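Local coordinates for endo-b-1,4-glucanase (Nasutitermes takasagoensis, PDB 1KS8), which probably hydrolyses internal beta-1,4-glucosidic linkages in cellulose, lichenin and cereal beta-glucans, as a family 9 glycosyl hydrolase, at residues A[43-55]-A[95-108]. Sequence-based numbering, arbitrary orientation.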
loop_
_atom_site.group_PDB
_atom_site.type_symbol
_atom_site.label_atom_id
_atom_site.label_comp_id
_atom_site.label_asym_id
_atom_site.label_seq_id
_atom_site.Cartn_x
_atom_site.Cartn_y
_atom_site.Cartn_z
ATOM N N ASP A 43 -16.615 -12.655 -14.255
ATOM C CA ASP A 43 -16.982 -13.473 -15.403
ATOM C C ASP A 43 -18.461 -13.848 -15.477
ATOM O O ASP A 43 -18.970 -14.137 -16.560
ATOM C CB ASP A 43 -16.095 -14.721 -15.442
ATOM C CG ASP A 43 -14.625 -14.379 -15.661
ATOM O OD1 ASP A 43 -13.776 -15.290 -15.577
ATOM O OD2 ASP A 43 -14.317 -13.197 -15.922
ATOM N N GLN A 44 -19.150 -13.843 -14.337
ATOM C CA GLN A 44 -20.579 -14.148 -14.314
ATOM C C GLN A 44 -21.376 -12.861 -14.141
ATOM O O GLN A 44 -22.588 -12.886 -13.933
ATOM C CB GLN A 44 -20.926 -15.119 -13.178
ATOM C CG GLN A 44 -20.651 -16.579 -13.505
ATOM C CD GLN A 44 -19.179 -16.908 -13.525
ATOM O OE1 GLN A 44 -18.730 -17.761 -14.291
ATOM N NE2 GLN A 44 -18.416 -16.245 -12.667
ATOM N N GLY A 45 -20.687 -11.729 -14.226
ATOM C CA GLY A 45 -21.356 -10.451 -14.074
ATOM C C GLY A 45 -21.407 -9.960 -12.640
ATOM O O GLY A 45 -22.135 -9.013 -12.338
ATOM N N GLN A 46 -20.644 -10.596 -11.753
ATOM C CA GLN A 46 -20.617 -10.183 -10.355
ATOM C C GLN A 46 -20.097 -8.755 -10.259
ATOM O O GLN A 46 -19.177 -8.368 -10.975
ATOM C CB GLN A 46 -19.693 -11.081 -9.527
ATOM C CG GLN A 46 -20.033 -12.562 -9.530
ATOM C CD GLN A 46 -19.212 -13.352 -10.530
ATOM O OE1 GLN A 46 -18.880 -14.514 -10.289
ATOM N NE2 GLN A 46 -18.888 -12.734 -11.660
ATOM N N ASP A 47 -20.685 -7.979 -9.361
ATOM C CA ASP A 47 -20.271 -6.599 -9.161
ATOM C C ASP A 47 -18.846 -6.540 -8.610
ATOM O O ASP A 47 -18.547 -7.151 -7.588
ATOM C CB ASP A 47 -21.245 -5.924 -8.188
ATOM C CG ASP A 47 -20.821 -4.521 -7.806
ATOM O OD1 ASP A 47 -20.115 -3.869 -8.602
ATOM O OD2 ASP A 47 -21.217 -4.066 -6.711
ATOM N N LEU A 48 -17.966 -5.824 -9.307
ATOM C CA LEU A 48 -16.588 -5.659 -8.852
ATOM C C LEU A 48 -16.236 -4.175 -8.814
ATOM O O LEU A 48 -15.066 -3.800 -8.901
ATOM C CB LEU A 48 -15.604 -6.406 -9.762
ATOM C CG LEU A 48 -15.642 -7.939 -9.767
ATOM C CD1 LEU A 48 -14.575 -8.454 -10.726
ATOM C CD2 LEU A 48 -15.401 -8.487 -8.363
ATOM N N THR A 49 -17.253 -3.329 -8.689
ATOM C CA THR A 49 -17.021 -1.891 -8.633
ATOM C C THR A 49 -16.421 -1.490 -7.294
ATOM O O THR A 49 -16.651 -2.135 -6.269
ATOM C CB THR A 49 -18.321 -1.089 -8.847
ATOM O OG1 THR A 49 -19.279 -1.436 -7.836
ATOM C CG2 THR A 49 -18.895 -1.369 -10.229
ATOM N N GLY A 50 -15.646 -0.411 -7.313
ATOM C CA GLY A 50 -15.013 0.060 -6.097
ATOM C C GLY A 50 -13.527 -0.235 -6.082
ATOM O O GLY A 50 -12.919 -0.475 -7.129
ATOM N N GLY A 51 -12.937 -0.224 -4.893
ATOM C CA GLY A 51 -11.514 -0.478 -4.784
ATOM C C GLY A 51 -10.695 0.720 -5.227
ATOM O O GLY A 51 -11.239 1.788 -5.522
ATOM N N TYR A 52 -9.381 0.538 -5.280
ATOM C CA TYR A 52 -8.469 1.603 -5.677
ATOM C C TYR A 52 -7.787 1.379 -7.016
ATOM O O TYR A 52 -7.397 0.257 -7.346
ATOM C CB TYR A 52 -7.343 1.760 -4.653
ATOM C CG TYR A 52 -7.743 2.307 -3.311
ATOM C CD1 TYR A 52 -8.111 3.641 -3.167
ATOM C CD2 TYR A 52 -7.714 1.503 -2.175
ATOM C CE1 TYR A 52 -8.436 4.167 -1.927
ATOM C CE2 TYR A 52 -8.038 2.018 -0.923
ATOM C CZ TYR A 52 -8.397 3.353 -0.809
ATOM O OH TYR A 52 -8.710 3.884 0.419
ATOM N N PHE A 53 -7.646 2.455 -7.779
ATOM C CA PHE A 53 -6.902 2.395 -9.027
ATOM C C PHE A 53 -5.481 2.272 -8.482
ATOM O O PHE A 53 -5.145 2.882 -7.460
ATOM C CB PHE A 53 -7.073 3.691 -9.818
ATOM C CG PHE A 53 -8.437 3.848 -10.430
ATOM C CD1 PHE A 53 -8.979 2.840 -11.221
ATOM C CD2 PHE A 53 -9.161 5.022 -10.254
ATOM C CE1 PHE A 53 -10.222 2.998 -11.835
ATOM C CE2 PHE A 53 -10.403 5.192 -10.865
ATOM C CZ PHE A 53 -10.932 4.179 -11.657
ATOM N N ASP A 54 -4.639 1.498 -9.151
ATOM C CA ASP A 54 -3.294 1.264 -8.642
ATOM C C ASP A 54 -2.342 2.441 -8.529
ATOM O O ASP A 54 -1.789 2.703 -7.460
ATOM C CB ASP A 54 -2.608 0.176 -9.462
ATOM C CG ASP A 54 -1.240 -0.176 -8.919
ATOM O OD1 ASP A 54 -1.167 -0.683 -7.778
ATOM O OD2 ASP A 54 -0.236 0.064 -9.624
ATOM N N ALA A 55 -2.149 3.149 -9.634
ATOM C CA ALA A 55 -1.198 4.246 -9.648
ATOM C C ALA A 55 -1.707 5.414 -10.478
ATOM O O ALA A 55 -2.718 6.019 -10.137
ATOM C CB ALA A 55 0.128 3.734 -10.199
ATOM N N ALA A 95 -10.485 4.724 4.531
ATOM C CA ALA A 95 -9.466 4.377 3.545
ATOM C C ALA A 95 -9.251 2.867 3.508
ATOM O O ALA A 95 -9.044 2.279 2.447
ATOM C CB ALA A 95 -8.159 5.091 3.868
ATOM N N VAL A 96 -9.302 2.238 4.673
ATOM C CA VAL A 96 -9.133 0.797 4.754
ATOM C C VAL A 96 -10.381 0.106 4.202
ATOM O O VAL A 96 -10.289 -0.817 3.388
ATOM C CB VAL A 96 -8.910 0.353 6.217
ATOM C CG1 VAL A 96 -8.982 -1.165 6.327
ATOM C CG2 VAL A 96 -7.557 0.847 6.704
ATOM N N LYS A 97 -11.551 0.574 4.623
ATOM C CA LYS A 97 -12.801 -0.029 4.183
ATOM C C LYS A 97 -13.028 0.078 2.678
ATOM O O LYS A 97 -13.664 -0.792 2.082
ATOM C CB LYS A 97 -13.979 0.594 4.943
ATOM C CG LYS A 97 -15.306 -0.125 4.738
ATOM C CD LYS A 97 -16.344 0.360 5.744
ATOM C CE LYS A 97 -17.625 -0.460 5.675
ATOM N NZ LYS A 97 -18.327 -0.316 4.373
ATOM N N TRP A 98 -12.509 1.129 2.051
ATOM C CA TRP A 98 -12.698 1.264 0.614
ATOM C C TRP A 98 -12.052 0.072 -0.085
ATOM O O TRP A 98 -12.555 -0.422 -1.091
ATOM C CB TRP A 98 -12.090 2.570 0.098
ATOM C CG TRP A 98 -12.594 2.915 -1.264
ATOM C CD1 TRP A 98 -12.073 2.516 -2.463
ATOM C CD2 TRP A 98 -13.789 3.642 -1.567
ATOM N NE1 TRP A 98 -12.876 2.946 -3.493
ATOM C CE2 TRP A 98 -13.937 3.639 -2.971
ATOM C CE3 TRP A 98 -14.752 4.294 -0.785
ATOM C CZ2 TRP A 98 -15.013 4.263 -3.614
ATOM C CZ3 TRP A 98 -15.823 4.913 -1.423
ATOM C CH2 TRP A 98 -15.943 4.892 -2.823
ATOM N N ALA A 99 -10.936 -0.396 0.463
ATOM C CA ALA A 99 -10.241 -1.536 -0.108
ATOM C C ALA A 99 -10.909 -2.858 0.274
ATOM O O ALA A 99 -11.168 -3.694 -0.586
ATOM C CB ALA A 99 -8.783 -1.537 0.342
ATOM N N THR A 100 -11.206 -3.041 1.555
ATOM C CA THR A 100 -11.811 -4.297 1.987
ATOM C C THR A 100 -13.220 -4.545 1.446
ATOM O O THR A 100 -13.598 -5.695 1.225
ATOM C CB THR A 100 -11.781 -4.441 3.529
ATOM O OG1 THR A 100 -12.438 -3.327 4.142
ATOM C CG2 THR A 100 -10.334 -4.497 4.020
ATOM N N ASP A 101 -13.996 -3.487 1.220
ATOM C CA ASP A 101 -15.329 -3.678 0.653
ATOM C C ASP A 101 -15.152 -4.318 -0.720
ATOM O O ASP A 101 -15.939 -5.171 -1.133
ATOM C CB ASP A 101 -16.065 -2.349 0.479
ATOM C CG ASP A 101 -16.706 -1.860 1.757
ATOM O OD1 ASP A 101 -16.800 -2.647 2.722
ATOM O OD2 ASP A 101 -17.130 -0.686 1.784
ATOM N N TYR A 102 -14.110 -3.893 -1.427
ATOM C CA TYR A 102 -13.820 -4.426 -2.749
ATOM C C TYR A 102 -13.321 -5.867 -2.661
ATOM O O TYR A 102 -13.739 -6.718 -3.444
ATOM C CB TYR A 102 -12.780 -3.548 -3.453
ATOM C CG TYR A 102 -12.272 -4.129 -4.753
ATOM C CD1 TYR A 102 -13.087 -4.188 -5.884
ATOM C CD2 TYR A 102 -10.981 -4.642 -4.843
ATOM C CE1 TYR A 102 -12.625 -4.744 -7.076
ATOM C CE2 TYR A 102 -10.510 -5.200 -6.026
ATOM C CZ TYR A 102 -11.334 -5.247 -7.137
ATOM O OH TYR A 102 -10.866 -5.792 -8.309
ATOM N N PHE A 103 -12.433 -6.155 -1.712
ATOM C CA PHE A 103 -11.932 -7.518 -1.577
ATOM C C PHE A 103 -13.074 -8.493 -1.323
ATOM O O PHE A 103 -13.042 -9.630 -1.790
ATOM C CB PHE A 103 -10.912 -7.626 -0.439
ATOM C CG PHE A 103 -9.727 -6.718 -0.591
ATOM C CD1 PHE A 103 -9.243 -6.379 -1.852
ATOM C CD2 PHE A 103 -9.080 -6.219 0.532
ATOM C CE1 PHE A 103 -8.129 -5.555 -1.989
ATOM C CE2 PHE A 103 -7.964 -5.394 0.407
ATOM C CZ PHE A 103 -7.491 -5.062 -0.858
ATOM N N ILE A 104 -14.080 -8.052 -0.571
ATOM C CA ILE A 104 -15.228 -8.905 -0.287
ATOM C C ILE A 104 -15.959 -9.238 -1.590
ATOM O O ILE A 104 -16.364 -10.381 -1.804
ATOM C CB ILE A 104 -16.182 -8.224 0.717
ATOM C CG1 ILE A 104 -15.551 -8.254 2.112
ATOM C CG2 ILE A 104 -17.534 -8.928 0.728
ATOM C CD1 ILE A 104 -16.298 -7.438 3.149
ATOM N N LYS A 105 -16.118 -8.247 -2.462
ATOM C CA LYS A 105 -16.778 -8.476 -3.745
ATOM C C LYS A 105 -15.935 -9.403 -4.615
ATOM O O LYS A 105 -16.461 -10.296 -5.277
ATOM C CB LYS A 105 -16.982 -7.161 -4.503
ATOM C CG LYS A 105 -17.952 -6.189 -3.863
ATOM C CD LYS A 105 -18.155 -4.992 -4.777
ATOM C CE LYS A 105 -19.080 -3.963 -4.154
ATOM N NZ LYS A 105 -19.246 -2.765 -5.025
ATOM N N ALA A 106 -14.623 -9.181 -4.615
ATOM C CA ALA A 106 -13.709 -9.985 -5.418
ATOM C C ALA A 106 -13.656 -11.443 -4.968
ATOM O O ALA A 106 -13.268 -12.324 -5.735
ATOM C CB ALA A 106 -12.310 -9.367 -5.389
ATOM N N HIS A 107 -14.036 -11.691 -3.720
ATOM C CA HIS A 107 -14.055 -13.047 -3.177
ATOM C C HIS A 107 -15.413 -13.631 -3.558
ATOM O O HIS A 107 -16.312 -13.752 -2.723
ATOM C CB HIS A 107 -13.916 -13.003 -1.659
ATOM C CG HIS A 107 -13.676 -14.341 -1.036
ATOM N ND1 HIS A 107 -14.003 -14.621 0.273
ATOM C CD2 HIS A 107 -13.126 -15.472 -1.537
ATOM C CE1 HIS A 107 -13.667 -15.868 0.551
ATOM N NE2 HIS A 107 -13.133 -16.407 -0.530
ATOM N N THR A 108 -15.542 -13.993 -4.827
ATOM C CA THR A 108 -16.791 -14.511 -5.374
ATOM C C THR A 108 -17.220 -15.900 -4.904
ATOM O O THR A 108 -18.407 -16.226 -4.931
ATOM C CB THR A 108 -16.734 -14.468 -6.912
ATOM O OG1 THR A 108 -15.479 -14.996 -7.356
ATOM C CG2 THR A 108 -16.857 -13.030 -7.401
HETATM O O HOH W 1 -14.736 -0.105 -2.613
#
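Trp-98 CD1 sits over the centre of one face of the Tyr-52 ring, 4.0 Å above its plane. The two rings meet obliquely, with planes at 45°. Ala-95 O lies at the edge of Tyr-52 and accepts a hydrogen bond from OH at 2.6 Å, in the carbonyl plane and on a lone pair. Leu-48 O lies in plane at the edge of Tyr-102, 3.2 Å from CE1. Here a loop runs along helix 89-106 of the (alpha/alpha)6 barrel. Helix 62-78 and strand 113-117 also pack against Tyr-102. Its CB lies 3.6 Å from Gly-51 CA, where a side chain on Gly-51 would strike the ring.

Nearer the helix end, Leu-48 CD2 rests on Ala-106. An extended Lys-105 (chi2 to chi4 all near 180°) reaches from the helix to the loop. Its NZ bonds Thr-49 O and Asp-47 OD2, the latter a salt bridge, and weakly Thr-49 OG1. Asp-47 OD1 forms an Asx turn with Thr-49 N and also accepts from Thr-49 OG1. A methionine in place of Lys-105 would probably leave the Asp-47 carboxylate without its countercharge and Thr-49 O without this donor.

Water 1 links Gly-51 N to Trp-98 O. Gly-51 O takes Trp-98 NE1 at 2.9 Å; the oxygen lies in the indole plane, but the N-H...O angle is a bent 134°.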